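Local atomic coordinates of uncharacterized hypothetical protein (Bacteroides vulgatus, PDB entry 4FMR), a protein that is of unknown function but probably binds DNA, pairing an HU/IHF-like DNA-binding domain with a second domain of immunoglobulin-like fold. Residues A2-K7 and K117-D122; A8-N13 and V121-E126; A164-S169 and T216-G221. All coordinates share one frame; numbering follows the deposited sequence.

Contact 1 (A2-K7 and K117-D122); sequences AKNVLK and KDTRVD
Arg120 and Val5 are brought together by their first torsions: CG of Arg120 stands between the backbone N and the carbonyl carbon (chi1 61°) before the chain runs extended to NE, and Val5 swings CG1 opposite its backbone N (chi1 -172°). The two side chains then lie alongside each other and point the same way, with the valine methyls over one face of the guanidinium group. Val5 CG2 is 3.6 Å from Arg120 NE, and Val5 CG1 also touches Asp122 CB at 3.7 Å. Closer to the backbone, Ala2 CB rests 3.9 Å from Arg120 CB.

The backbones pair as parallel strands, Asn4 beside Thr119 through Lys7 beside Asp122. Asn4 N donates to Asp118 O, Arg120 N to Asn4 O and Leu6 N to Arg120 O; the last bond, Asp122 N to Leu6 O, is short at 2.7 Å and nearly straight (174°).

The sheet face carrying Asn4, Leu6, Thr119 and Val121 is different in character. Asn4 ND2 donates to Thr119 OG1 at 3.2 Å, the hydroxyl lying somewhat out of the amide plane, and that hydroxyl is itself bonded to Ala115 O. Asn4 OD1 is bonded to ND2 of Asn71 of the second subunit, so both ends of the amide are held and its rotation is fixed. Leu6 CG meets Thr119 CG2 at 3.8 Å, and Met70 of the second subunit packs on Asn4, Leu6 and Thr119.

Lys3 NZ stays 5.1 Å from Asp118 OD2, probably a loose attraction, and makes a long, weak ion pair with Glu67 of the second subunit. The chemistry thus divides the faces: charged side chains round Val5 on one, and on the other Leu6 and Val121 mixed with the bonded amide and hydroxyl, packed against the second subunit.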
ATOM      1  N   ALA B   2      20.710  -7.001 -15.061  1.00 69.11           N
ATOM      2  CA  ALA B   2      19.345  -6.571 -14.734  1.00 65.93           C
ATOM      3  C   ALA B   2      18.613  -6.064 -15.980  1.00 67.04           C
ATOM      4  O   ALA B   2      19.138  -5.210 -16.698  1.00 67.43           O
ATOM      5  CB  ALA B   2      19.376  -5.490 -13.660  1.00 66.11           C
ATOM      6  N   LYS B   3      17.408  -6.609 -16.247  1.00 60.23           N
ATOM      7  CA  LYS B   3      16.633  -6.230 -17.428  1.00 57.98           C
ATOM      8  C   LYS B   3      15.841  -4.916 -17.222  1.00 57.83           C
ATOM      9  O   LYS B   3      15.355  -4.350 -18.204  1.00 57.28           O
ATOM     10  CB  LYS B   3      15.691  -7.357 -17.881  1.00 59.11           C
ATOM     11  CG  LYS B   3      14.539  -7.742 -16.994  1.00 70.45           C
ATOM     12  CD  LYS B   3      13.597  -8.603 -17.831  1.00 84.22           C
ATOM     13  CE  LYS B   3      12.374  -9.060 -17.081  1.00100.39           C
ATOM     14  NZ  LYS B   3      11.172  -9.110 -17.959  1.00108.13           N
ATOM     15  N   ASN B   4      15.747  -4.408 -15.979  1.00 50.84           N
ATOM     16  CA  ASN B   4      15.023  -3.169 -15.721  1.00 48.11           C
ATOM     17  C   ASN B   4      15.936  -2.138 -15.100  1.00 50.83           C
ATOM     18  O   ASN B   4      16.852  -2.497 -14.364  1.00 50.86           O
ATOM     19  CB  ASN B   4      13.834  -3.415 -14.810  1.00 46.58           C
ATOM     20  CG  ASN B   4      12.877  -4.475 -15.249  1.00 54.11           C
ATOM     21  OD1 ASN B   4      12.323  -4.424 -16.341  1.00 47.80           O
ATOM     22  ND2 ASN B   4      12.572  -5.397 -14.346  1.00 47.95           N
ATOM     23  N   VAL B   5      15.693  -0.852 -15.390  1.00 46.83           N
ATOM     24  CA  VAL B   5      16.508   0.218 -14.822  1.00 47.38           C
ATOM     25  C   VAL B   5      15.596   1.304 -14.233  1.00 48.86           C
ATOM     26  O   VAL B   5      14.679   1.794 -14.899  1.00 48.09           O
ATOM     27  CB  VAL B   5      17.545   0.835 -15.832  1.00 52.53           C
ATOM     28  CG1 VAL B   5      18.487   1.813 -15.135  1.00 52.69           C
ATOM     29  CG2 VAL B   5      18.372  -0.248 -16.519  1.00 53.59           C
ATOM     30  N   LEU B   6      15.854   1.663 -12.975  1.00 44.58           N
ATOM     31  CA  LEU B   6      15.217   2.798 -12.310  1.00 43.89           C
ATOM     32  C   LEU B   6      16.260   3.927 -12.182  1.00 50.97           C
ATOM     33  O   LEU B   6      17.414   3.657 -11.828  1.00 51.50           O
ATOM     34  CB  LEU B   6      14.611   2.447 -10.931  1.00 42.13           C
ATOM     35  CG  LEU B   6      13.391   1.527 -10.878  1.00 43.03           C
ATOM     36  CD1 LEU B   6      13.035   1.209  -9.452  1.00 41.29           C
ATOM     37  CD2 LEU B   6      12.202   2.143 -11.559  1.00 42.81           C
ATOM     38  N   LYS B   7      15.873   5.168 -12.526  1.00 49.45           N
ATOM     39  CA  LYS B   7      16.751   6.344 -12.423  1.00 51.01           C
ATOM     40  C   LYS B   7      16.395   7.112 -11.153  1.00 55.62           C
ATOM     41  O   LYS B   7      15.212   7.374 -10.918  1.00 53.04           O
ATOM     42  CB  LYS B   7      16.640   7.237 -13.666  1.00 53.34           C
ATOM     43  CG  LYS B   7      17.165   6.592 -14.942  1.00 63.54           C
ATOM     44  CD  LYS B   7      16.778   7.418 -16.143  1.00 72.61           C
ATOM     45  CE  LYS B   7      17.290   6.842 -17.431  1.00 87.03           C
ATOM     46  NZ  LYS B   7      17.045   7.772 -18.559  1.00 96.23           N
ATOM     47  N   LYS B 117      13.976  -7.945  -8.294  1.00 44.28           N
ATOM     48  CA  LYS B 117      15.240  -8.699  -8.368  1.00 45.48           C
ATOM     49  C   LYS B 117      15.979  -8.439  -9.689  1.00 48.57           C
ATOM     50  O   LYS B 117      17.211  -8.444  -9.692  1.00 48.69           O
ATOM     51  CB  LYS B 117      15.010 -10.215  -8.207  1.00 48.74           C
ATOM     52  CG  LYS B 117      14.584 -10.655  -6.805  1.00 62.63           C
ATOM     53  CD  LYS B 117      14.988 -12.113  -6.478  1.00 71.86           C
ATOM     54  CE  LYS B 117      14.299 -13.169  -7.314  1.00 80.47           C
ATOM     55  NZ  LYS B 117      14.698 -14.551  -6.932  1.00 88.88           N
ATOM     56  N   ASP B 118      15.233  -8.234 -10.809  1.00 44.49           N
ATOM     57  CA  ASP B 118      15.811  -7.934 -12.136  1.00 45.44           C
ATOM     58  C   ASP B 118      15.919  -6.428 -12.389  1.00 45.05           C
ATOM     59  O   ASP B 118      15.941  -6.006 -13.542  1.00 44.42           O
ATOM     60  CB  ASP B 118      14.963  -8.557 -13.267  1.00 48.34           C
ATOM     61  CG  ASP B 118      14.938 -10.061 -13.356  1.00 71.46           C
ATOM     62  OD1 ASP B 118      15.778 -10.713 -12.687  1.00 74.85           O
ATOM     63  OD2 ASP B 118      14.090 -10.593 -14.110  1.00 81.43           O
ATOM     64  N   THR B 119      15.968  -5.619 -11.342  1.00 40.47           N
ATOM     65  CA  THR B 119      16.018  -4.176 -11.526  1.00 40.09           C
ATOM     66  C   THR B 119      17.236  -3.604 -10.828  1.00 49.03           C
ATOM     67  O   THR B 119      17.488  -3.908  -9.660  1.00 51.35           O
ATOM     68  CB  THR B 119      14.709  -3.536 -11.023  1.00 38.77           C
ATOM     69  OG1 THR B 119      13.618  -4.256 -11.602  1.00 37.40           O
ATOM     70  CG2 THR B 119      14.593  -2.014 -11.364  1.00 29.97           C
ATOM     71  N   ARG B 120      17.990  -2.769 -11.557  1.00 46.40           N
ATOM     72  CA  ARG B 120      19.127  -2.031 -11.022  1.00 47.55           C
ATOM     73  C   ARG B 120      18.740  -0.538 -10.900  1.00 51.25           C
ATOM     74  O   ARG B 120      17.886  -0.050 -11.650  1.00 48.03           O
ATOM     75  CB  ARG B 120      20.394  -2.226 -11.882  1.00 49.37           C
ATOM     76  CG  ARG B 120      20.281  -1.749 -13.323  1.00 57.03           C
ATOM     77  CD  ARG B 120      21.646  -1.774 -13.996  1.00 74.12           C
ATOM     78  NE  ARG B 120      21.621  -1.071 -15.281  1.00 76.87           N
ATOM     79  CZ  ARG B 120      21.916   0.216 -15.436  1.00 84.23           C
ATOM     80  NH1 ARG B 120      22.291   0.949 -14.393  1.00 65.48           N
ATOM     81  NH2 ARG B 120      21.847   0.778 -16.635  1.00 71.82           N
ATOM     82  N   VAL B 121      19.343   0.158  -9.930  1.00 51.10           N
ATOM     83  CA  VAL B 121      19.121   1.586  -9.694  1.00 51.96           C
ATOM     84  C   VAL B 121      20.321   2.349 -10.263  1.00 62.95           C
ATOM     85  O   VAL B 121      21.470   2.084  -9.880  1.00 64.19           O
ATOM     86  CB  VAL B 121      18.861   1.942  -8.199  1.00 54.21           C
ATOM     87  CG1 VAL B 121      18.568   3.438  -8.032  1.00 53.49           C
ATOM     88  CG2 VAL B 121      17.727   1.107  -7.621  1.00 52.17           C
ATOM     89  N   ASP B 122      20.040   3.268 -11.204  1.00 62.07           N
ATOM     90  CA  ASP B 122      21.026   4.128 -11.844  1.00 64.04           C
ATOM     91  C   ASP B 122      20.954   5.490 -11.148  1.00 67.35           C
ATOM     92  O   ASP B 122      20.011   6.259 -11.385  1.00 65.22           O
ATOM     93  CB  ASP B 122      20.761   4.200 -13.365  1.00 66.76           C
ATOM     94  CG  ASP B 122      21.527   5.254 -14.152  1.00 85.64           C
ATOM     95  OD1 ASP B 122      22.714   5.510 -13.818  1.00 88.78           O
ATOM     96  OD2 ASP B 122      20.961   5.785 -15.138  1.00 93.36           O
TER

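Contact 2 (A8-N13 and V121-E126); sequences AWLVDN and VDVLGE
Ala8 and Val123 sit side by side in parallel strands whose short axes approach to 4.5 Å and diverge by 30°. Ala8 uses both of its backbone polar groups: its N donates to Asp122 O at 3.1 Å, and its O accepts from Leu124 N at 2.9 Å. Further on the pattern slips, because Leu10 N bonds to Gly125 O, in a bent contact of 2.7 Å, so the segment 121-126 spends an extra residue between successive bonds. The slip coincides with Gly125, whose positive phi of 91° is one that favours glycine.

On the face of the sheet that bears Trp9, the indole meets Leu124. Trp9 CG lies anti to the carbonyl carbon, beside the backbone N (chi1 -61°), which is part of how the ring comes to lie by that leucine. Leu124 lays its CD1 methyl over the six-membered ring of Trp9, 3.7 Å from the centroid and almost on the ring normal, a CH-pi contact; its CB, 3.7 Å from Trp9 CZ3, covers the same ring nearer the backbone. Gly125 O meets the indole at its edge, in plane. On the other face, Leu10 CD1 touches Val123 CG1 at 3.9 Å and Ala8 CB touches Val121 CG1 at 4.0 Å.

The indole is also engaged by Arg127 in a cation-pi interaction and touches Gln26 of strand 23-27. Strand 4-12 is the middle of this three-stranded sheet, bonded on its other side to the antiparallel strand 23-27, where Phe25 packs on Leu10. The face with Ala8, Leu10, Val121 and Val123 meets Phe86, Ala90, Trp95 and Asn93 of the second subunit.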
ATOM      1  N   ALA B   8      17.392   7.435 -10.310  1.00 55.42           N
ATOM      2  CA  ALA B   8      17.101   8.118  -9.051  1.00 56.40           C
ATOM      3  C   ALA B   8      18.065   9.273  -8.745  1.00 66.86           C
ATOM      4  O   ALA B   8      19.279   9.161  -8.946  1.00 68.63           O
ATOM      5  CB  ALA B   8      17.138   7.123  -7.906  1.00 56.58           C
ATOM      6  N   TRP B   9      17.492  10.378  -8.231  1.00 65.73           N
ATOM      7  CA  TRP B   9      18.193  11.579  -7.772  1.00 67.88           C
ATOM      8  C   TRP B   9      18.527  11.480  -6.301  1.00 73.84           C
ATOM      9  O   TRP B   9      17.861  10.746  -5.562  1.00 71.41           O
ATOM     10  CB  TRP B   9      17.345  12.849  -7.977  1.00 66.86           C
ATOM     11  CG  TRP B   9      16.972  13.184  -9.383  1.00 68.57           C
ATOM     12  CD1 TRP B   9      15.716  13.197  -9.914  1.00 70.51           C
ATOM     13  CD2 TRP B   9      17.846  13.688 -10.402  1.00 70.16           C
ATOM     14  NE1 TRP B   9      15.757  13.641 -11.218  1.00 71.03           N
ATOM     15  CE2 TRP B   9      17.056  13.930 -11.549  1.00 73.97           C
ATOM     16  CE3 TRP B   9      19.229  13.942 -10.464  1.00 73.49           C
ATOM     17  CZ2 TRP B   9      17.603  14.406 -12.749  1.00 74.65           C
ATOM     18  CZ3 TRP B   9      19.771  14.405 -11.656  1.00 76.49           C
ATOM     19  CH2 TRP B   9      18.965  14.626 -12.783  1.00 76.56           C
ATOM     20  N   LEU B  10      19.503  12.286  -5.855  1.00 74.05           N
ATOM     21  CA  LEU B  10      19.875  12.382  -4.450  1.00 75.29           C
ATOM     22  C   LEU B  10      19.342  13.716  -3.931  1.00 82.19           C
ATOM     23  O   LEU B  10      19.871  14.776  -4.275  1.00 84.08           O
ATOM     24  CB  LEU B  10      21.398  12.231  -4.250  1.00 76.98           C
ATOM     25  CG  LEU B  10      22.004  10.862  -4.585  1.00 81.50           C
ATOM     26  CD1 LEU B  10      23.498  10.967  -4.818  1.00 83.54           C
ATOM     27  CD2 LEU B  10      21.726   9.857  -3.498  1.00 82.40           C
ATOM     28  N   VAL B  11      18.227  13.659  -3.189  1.00 78.48           N
ATOM     29  CA  VAL B  11      17.558  14.840  -2.630  1.00 78.38           C
ATOM     30  C   VAL B  11      17.717  14.822  -1.102  1.00 84.24           C
ATOM     31  O   VAL B  11      18.044  13.778  -0.528  1.00 83.07           O
ATOM     32  CB  VAL B  11      16.058  14.972  -3.058  1.00 80.25           C
ATOM     33  CG1 VAL B  11      15.913  15.185  -4.563  1.00 79.56           C
ATOM     34  CG2 VAL B  11      15.213  13.786  -2.585  1.00 78.79           C
ATOM     35  N   ASP B  12      17.488  15.977  -0.451  1.00 83.39           N
ATOM     36  CA  ASP B  12      17.585  16.096   1.003  1.00 84.41           C
ATOM     37  C   ASP B  12      16.342  15.491   1.660  1.00 87.51           C
ATOM     38  O   ASP B  12      15.233  15.613   1.131  1.00 86.15           O
ATOM     39  CB  ASP B  12      17.787  17.561   1.422  1.00 87.63           C
ATOM     40  CG  ASP B  12      19.168  18.092   1.070  1.00103.63           C
ATOM     41  OD1 ASP B  12      20.159  17.614   1.670  1.00105.96           O
ATOM     42  OD2 ASP B  12      19.259  18.985   0.195  1.00111.15           O
ATOM     43  N   ASN B  13      16.552  14.798   2.791  1.00 84.17           N
ATOM     44  CA  ASN B  13      15.520  14.118   3.575  1.00106.01           C
ATOM     45  C   ASN B  13      14.677  15.127   4.362  1.00142.86           C
ATOM     46  O   ASN B  13      13.890  15.874   3.780  1.00106.19           O
ATOM     47  CB  ASN B  13      16.193  13.123   4.532  1.00105.82           C
ATOM     48  CG  ASN B  13      15.325  12.026   5.098  1.00118.01           C
ATOM     49  OD1 ASN B  13      14.098  11.986   4.930  1.00111.81           O
ATOM     50  ND2 ASN B  13      15.964  11.092   5.785  1.00105.76           N
ATOM     51  N   VAL B 121      19.343   0.158  -9.930  1.00 51.10           N
ATOM     52  CA  VAL B 121      19.121   1.586  -9.694  1.00 51.96           C
ATOM     53  C   VAL B 121      20.321   2.349 -10.263  1.00 62.95           C
ATOM     54  O   VAL B 121      21.470   2.084  -9.880  1.00 64.19           O
ATOM     55  CB  VAL B 121      18.861   1.942  -8.199  1.00 54.21           C
ATOM     56  CG1 VAL B 121      18.568   3.438  -8.032  1.00 53.49           C
ATOM     57  CG2 VAL B 121      17.727   1.107  -7.621  1.00 52.17           C
ATOM     58  N   ASP B 122      20.040   3.268 -11.204  1.00 62.07           N
ATOM     59  CA  ASP B 122      21.026   4.128 -11.844  1.00 64.04           C
ATOM     60  C   ASP B 122      20.954   5.490 -11.148  1.00 67.35           C
ATOM     61  O   ASP B 122      20.011   6.259 -11.385  1.00 65.22           O
ATOM     62  CB  ASP B 122      20.761   4.200 -13.365  1.00 66.76           C
ATOM     63  CG  ASP B 122      21.527   5.254 -14.152  1.00 85.64           C
ATOM     64  OD1 ASP B 122      22.714   5.510 -13.818  1.00 88.78           O
ATOM     65  OD2 ASP B 122      20.961   5.785 -15.138  1.00 93.36           O
ATOM     66  N   VAL B 123      21.920   5.745 -10.228  1.00 64.69           N
ATOM     67  CA  VAL B 123      22.012   6.975  -9.428  1.00 64.65           C
ATOM     68  C   VAL B 123      22.560   8.095 -10.324  1.00 70.95           C
ATOM     69  O   VAL B 123      23.661   7.976 -10.858  1.00 72.22           O
ATOM     70  CB  VAL B 123      22.855   6.775  -8.131  1.00 68.77           C
ATOM     71  CG1 VAL B 123      22.934   8.061  -7.303  1.00 68.43           C
ATOM     72  CG2 VAL B 123      22.301   5.631  -7.281  1.00 67.39           C
ATOM     73  N   LEU B 124      21.768   9.164 -10.504  1.00 68.73           N
ATOM     74  CA  LEU B 124      22.096  10.316 -11.362  1.00 70.09           C
ATOM     75  C   LEU B 124      22.843  11.418 -10.589  1.00 75.47           C
ATOM     76  O   LEU B 124      23.270  12.415 -11.182  1.00 75.84           O
ATOM     77  CB  LEU B 124      20.800  10.915 -11.969  1.00 69.01           C
ATOM     78  CG  LEU B 124      19.814  10.003 -12.714  1.00 72.20           C
ATOM     79  CD1 LEU B 124      18.533  10.745 -13.002  1.00 71.18           C
ATOM     80  CD2 LEU B 124      20.396   9.484 -14.016  1.00 75.51           C
ATOM     81  N   GLY B 125      22.975  11.224  -9.278  1.00 72.56           N
ATOM     82  CA  GLY B 125      23.601  12.175  -8.371  1.00 73.90           C
ATOM     83  C   GLY B 125      22.574  13.134  -7.804  1.00 77.15           C
ATOM     84  O   GLY B 125      21.407  12.762  -7.636  1.00 74.22           O
ATOM     85  N   GLU B 126      22.996  14.378  -7.510  1.00 75.58           N
ATOM     86  CA  GLU B 126      22.105  15.417  -6.990  1.00 75.01           C
ATOM     87  C   GLU B 126      21.420  16.134  -8.139  1.00 78.95           C
ATOM     88  O   GLU B 126      21.982  16.192  -9.235  1.00 79.40           O
ATOM     89  CB  GLU B 126      22.863  16.408  -6.102  1.00 77.96           C
ATOM     90  CG  GLU B 126      23.102  15.864  -4.704  1.00 92.68           C
ATOM     91  CD  GLU B 126      23.961  16.726  -3.803  1.00125.73           C
ATOM     92  OE1 GLU B 126      23.597  17.900  -3.563  1.00124.72           O
ATOM     93  OE2 GLU B 126      24.980  16.205  -3.297  1.00127.70           O
TER

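Contact 3 (A164-S169 and T216-G221); sequences AGTDPS and TTQYRG
Gln218 reaches from the end of strand 209-217 into the bend of the 164-169 loop, and its side chain can be followed atom by atom. CB lies 3.6 Å from Ala164 O, the carbonyl that accepts the hydrogen bond from Gln218 N, and close to Gly165 CA. Beyond CG the chain is extended, bringing CD to 3.7 Å from Asp167 CB. At the tip, OE1 accepts from Asp167 N at 3.1 Å, the donor tilted modestly from the carbonyl plane of the amide, while NE2 turns to Leu227 O and Lys228 O, to which it is weakly bonded. The amide thus links the 164-169 loop and, more weakly, the backbone at Leu227 and Lys228. Gly165, with no side chain, lets Gln218 OE1 lie 3.3 Å from its CA.

Asp167 is set by its own Asx turn, with OD1 accepting from Ser169 N through its anti lone pair and from Ser169 OG above the carboxylate plane. Further along the loop, Ser169 O rests 3.6 Å from Thr216 CG2.

Thr217 binds the start of the 164-169 loop. With OG1 anti to the backbone N (chi1 -171°), the hydroxyl accepts from Ala164 N at 2.9 Å and from Tyr219 N at 3.2 Å, the latter an ST turn, and it bonds to Thr162 O as well. Replacing it by a valine would remove this oxygen and would probably leave Ala164 N and Tyr219 N without this acceptor and take a donor from Thr162 O. Ala164 CB adds an apolar touch on Tyr219 CB.

In the immunoglobulin-like domain, the loop joins strand 153-159 of one sheet to strand 171-176 of the other. Strand 209-217, which it meets as that strand ends, runs between 171-176 and 231-240.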
ATOM      1  N   ALA B 164       5.461  33.153  -4.624  1.00 46.58           N
ATOM      2  CA  ALA B 164       5.585  34.620  -4.514  1.00 48.35           C
ATOM      3  C   ALA B 164       5.626  35.268  -5.889  1.00 53.89           C
ATOM      4  O   ALA B 164       5.962  34.599  -6.873  1.00 53.26           O
ATOM      5  CB  ALA B 164       6.840  34.996  -3.725  1.00 49.98           C
ATOM      6  N   GLY B 165       5.272  36.556  -5.947  1.00 51.07           N
ATOM      7  CA  GLY B 165       5.253  37.302  -7.195  1.00 51.60           C
ATOM      8  C   GLY B 165       3.897  37.835  -7.612  1.00 55.99           C
ATOM      9  O   GLY B 165       2.853  37.269  -7.281  1.00 53.16           O
ATOM     10  N   THR B 166       3.932  38.920  -8.390  1.00 57.16           N
ATOM     11  CA  THR B 166       2.781  39.656  -8.929  1.00 58.45           C
ATOM     12  C   THR B 166       2.107  38.950 -10.120  1.00 61.85           C
ATOM     13  O   THR B 166       0.899  39.107 -10.317  1.00 61.39           O
ATOM     14  CB  THR B 166       3.242  41.049  -9.385  1.00 70.29           C
ATOM     15  OG1 THR B 166       4.322  40.906 -10.320  1.00 70.02           O
ATOM     16  CG2 THR B 166       3.667  41.935  -8.217  1.00 73.00           C
ATOM     17  N   ASP B 167       2.887  38.219 -10.926  1.00 58.16           N
ATOM     18  CA  ASP B 167       2.393  37.545 -12.120  1.00 58.45           C
ATOM     19  C   ASP B 167       1.176  36.626 -11.801  1.00 62.97           C
ATOM     20  O   ASP B 167       1.222  35.847 -10.840  1.00 60.83           O
ATOM     21  CB  ASP B 167       3.520  36.739 -12.785  1.00 59.86           C
ATOM     22  CG  ASP B 167       3.239  36.320 -14.206  1.00 68.82           C
ATOM     23  OD1 ASP B 167       2.293  35.527 -14.416  1.00 66.90           O
ATOM     24  OD2 ASP B 167       4.013  36.715 -15.101  1.00 78.01           O
ATOM     25  N   PRO B 168       0.086  36.733 -12.608  1.00 61.17           N
ATOM     26  CA  PRO B 168      -1.120  35.915 -12.355  1.00 59.76           C
ATOM     27  C   PRO B 168      -0.917  34.399 -12.524  1.00 62.00           C
ATOM     28  O   PRO B 168      -1.770  33.649 -12.043  1.00 60.67           O
ATOM     29  CB  PRO B 168      -2.123  36.425 -13.399  1.00 62.37           C
ATOM     30  CG  PRO B 168      -1.615  37.797 -13.792  1.00 68.91           C
ATOM     31  CD  PRO B 168      -0.128  37.659 -13.744  1.00 64.55           C
ATOM     32  N   SER B 169       0.180  33.941 -13.189  1.00 57.84           N
ATOM     33  CA  SER B 169       0.469  32.503 -13.381  1.00 55.94           C
ATOM     34  C   SER B 169       1.041  31.834 -12.093  1.00 56.87           C
ATOM     35  O   SER B 169       1.023  30.616 -11.991  1.00 55.38           O
ATOM     36  CB  SER B 169       1.447  32.296 -14.534  1.00 59.71           C
ATOM     37  OG  SER B 169       2.703  32.886 -14.244  1.00 70.89           O
ATOM     38  N   THR B 216       4.519  27.179  -9.580  1.00 38.83           N
ATOM     39  CA  THR B 216       5.004  28.298 -10.404  1.00 39.81           C
ATOM     40  C   THR B 216       5.242  29.494  -9.470  1.00 47.43           C
ATOM     41  O   THR B 216       4.353  29.858  -8.683  1.00 47.15           O
ATOM     42  CB  THR B 216       4.033  28.613 -11.543  1.00 44.26           C
ATOM     43  OG1 THR B 216       3.830  27.435 -12.309  1.00 42.71           O
ATOM     44  CG2 THR B 216       4.522  29.742 -12.444  1.00 40.50           C
ATOM     45  N   THR B 217       6.448  30.083  -9.524  1.00 45.29           N
ATOM     46  CA  THR B 217       6.757  31.170  -8.602  1.00 46.09           C
ATOM     47  C   THR B 217       7.840  32.085  -9.161  1.00 51.89           C
ATOM     48  O   THR B 217       8.620  31.675 -10.028  1.00 52.41           O
ATOM     49  CB  THR B 217       7.178  30.575  -7.217  1.00 46.98           C
ATOM     50  OG1 THR B 217       7.290  31.615  -6.243  1.00 45.63           O
ATOM     51  CG2 THR B 217       8.455  29.724  -7.277  1.00 43.94           C
ATOM     52  N   GLN B 218       7.889  33.331  -8.637  1.00 48.32           N
ATOM     53  CA  GLN B 218       8.913  34.327  -8.978  1.00 49.67           C
ATOM     54  C   GLN B 218       9.902  34.481  -7.795  1.00 57.08           C
ATOM     55  O   GLN B 218      10.740  35.389  -7.786  1.00 58.30           O
ATOM     56  CB  GLN B 218       8.272  35.669  -9.358  1.00 51.25           C
ATOM     57  CG  GLN B 218       7.616  35.617 -10.720  1.00 54.78           C
ATOM     58  CD  GLN B 218       6.742  36.802 -11.004  1.00 65.47           C
ATOM     59  OE1 GLN B 218       5.642  36.939 -10.460  1.00 55.16           O
ATOM     60  NE2 GLN B 218       7.179  37.641 -11.923  1.00 56.73           N
ATOM     61  N   TYR B 219       9.797  33.578  -6.803  1.00 54.33           N
ATOM     62  CA  TYR B 219      10.667  33.526  -5.635  1.00 55.63           C
ATOM     63  C   TYR B 219      12.028  32.992  -6.055  1.00 65.67           C
ATOM     64  O   TYR B 219      12.112  31.882  -6.586  1.00 64.79           O
ATOM     65  CB  TYR B 219      10.045  32.653  -4.517  1.00 53.74           C
ATOM     66  CG  TYR B 219      10.936  32.485  -3.301  1.00 52.96           C
ATOM     67  CD1 TYR B 219      11.062  33.502  -2.354  1.00 54.99           C
ATOM     68  CD2 TYR B 219      11.662  31.315  -3.103  1.00 52.55           C
ATOM     69  CE1 TYR B 219      11.902  33.361  -1.249  1.00 56.39           C
ATOM     70  CE2 TYR B 219      12.494  31.156  -1.998  1.00 54.00           C
ATOM     71  CZ  TYR B 219      12.610  32.179  -1.069  1.00 63.64           C
ATOM     72  OH  TYR B 219      13.444  32.007   0.013  1.00 65.60           O
ATOM     73  N   ARG B 220      13.085  33.777  -5.797  1.00 67.84           N
ATOM     74  CA  ARG B 220      14.482  33.471  -6.124  1.00 70.76           C
ATOM     75  C   ARG B 220      15.164  32.681  -5.002  1.00 79.05           C
ATOM     76  O   ARG B 220      14.927  32.966  -3.818  1.00 78.15           O
ATOM     77  CB  ARG B 220      15.244  34.790  -6.357  1.00 74.06           C
ATOM     78  CG  ARG B 220      16.628  34.628  -6.985  1.00 84.75           C
ATOM     79  CD  ARG B 220      17.435  35.917  -6.957  1.00 91.38           C
ATOM     80  NE  ARG B 220      16.762  37.034  -7.628  1.00 90.29           N
ATOM     81  CZ  ARG B 220      16.829  37.286  -8.933  1.00 94.66           C
ATOM     82  NH1 ARG B 220      17.528  36.491  -9.736  1.00 73.84           N
ATOM     83  NH2 ARG B 220      16.188  38.331  -9.446  1.00 77.30           N
ATOM     84  N   GLY B 221      16.050  31.754  -5.394  1.00 79.27           N
ATOM     85  CA  GLY B 221      16.855  30.934  -4.488  1.00 80.74           C
ATOM     86  C   GLY B 221      17.529  31.730  -3.383  1.00 89.68           C
ATOM     87  O   GLY B 221      18.309  32.654  -3.660  1.00 91.97           O
TER

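How the contacts relate
Contacts 1 and 2 are successive parts of one parallel pairing between strands 4-12 and 119-126. Their centres are 14 Å apart, they share Val121 and Asp122, and they join directly where Lys7 CB meets Leu124 CD1 at 4.0 Å. Both belong to the DNA-binding family region and both touch the second subunit. Contact 3 lies later in the chain, in the immunoglobulin-like domain, and no other chain of the assembly reaches it. Its centre is about 27 Å from that of contact 2 and about 38 Å from that of contact 1; the nearest atoms are about 13 Å and 23 Å away, so it shares no contact with either.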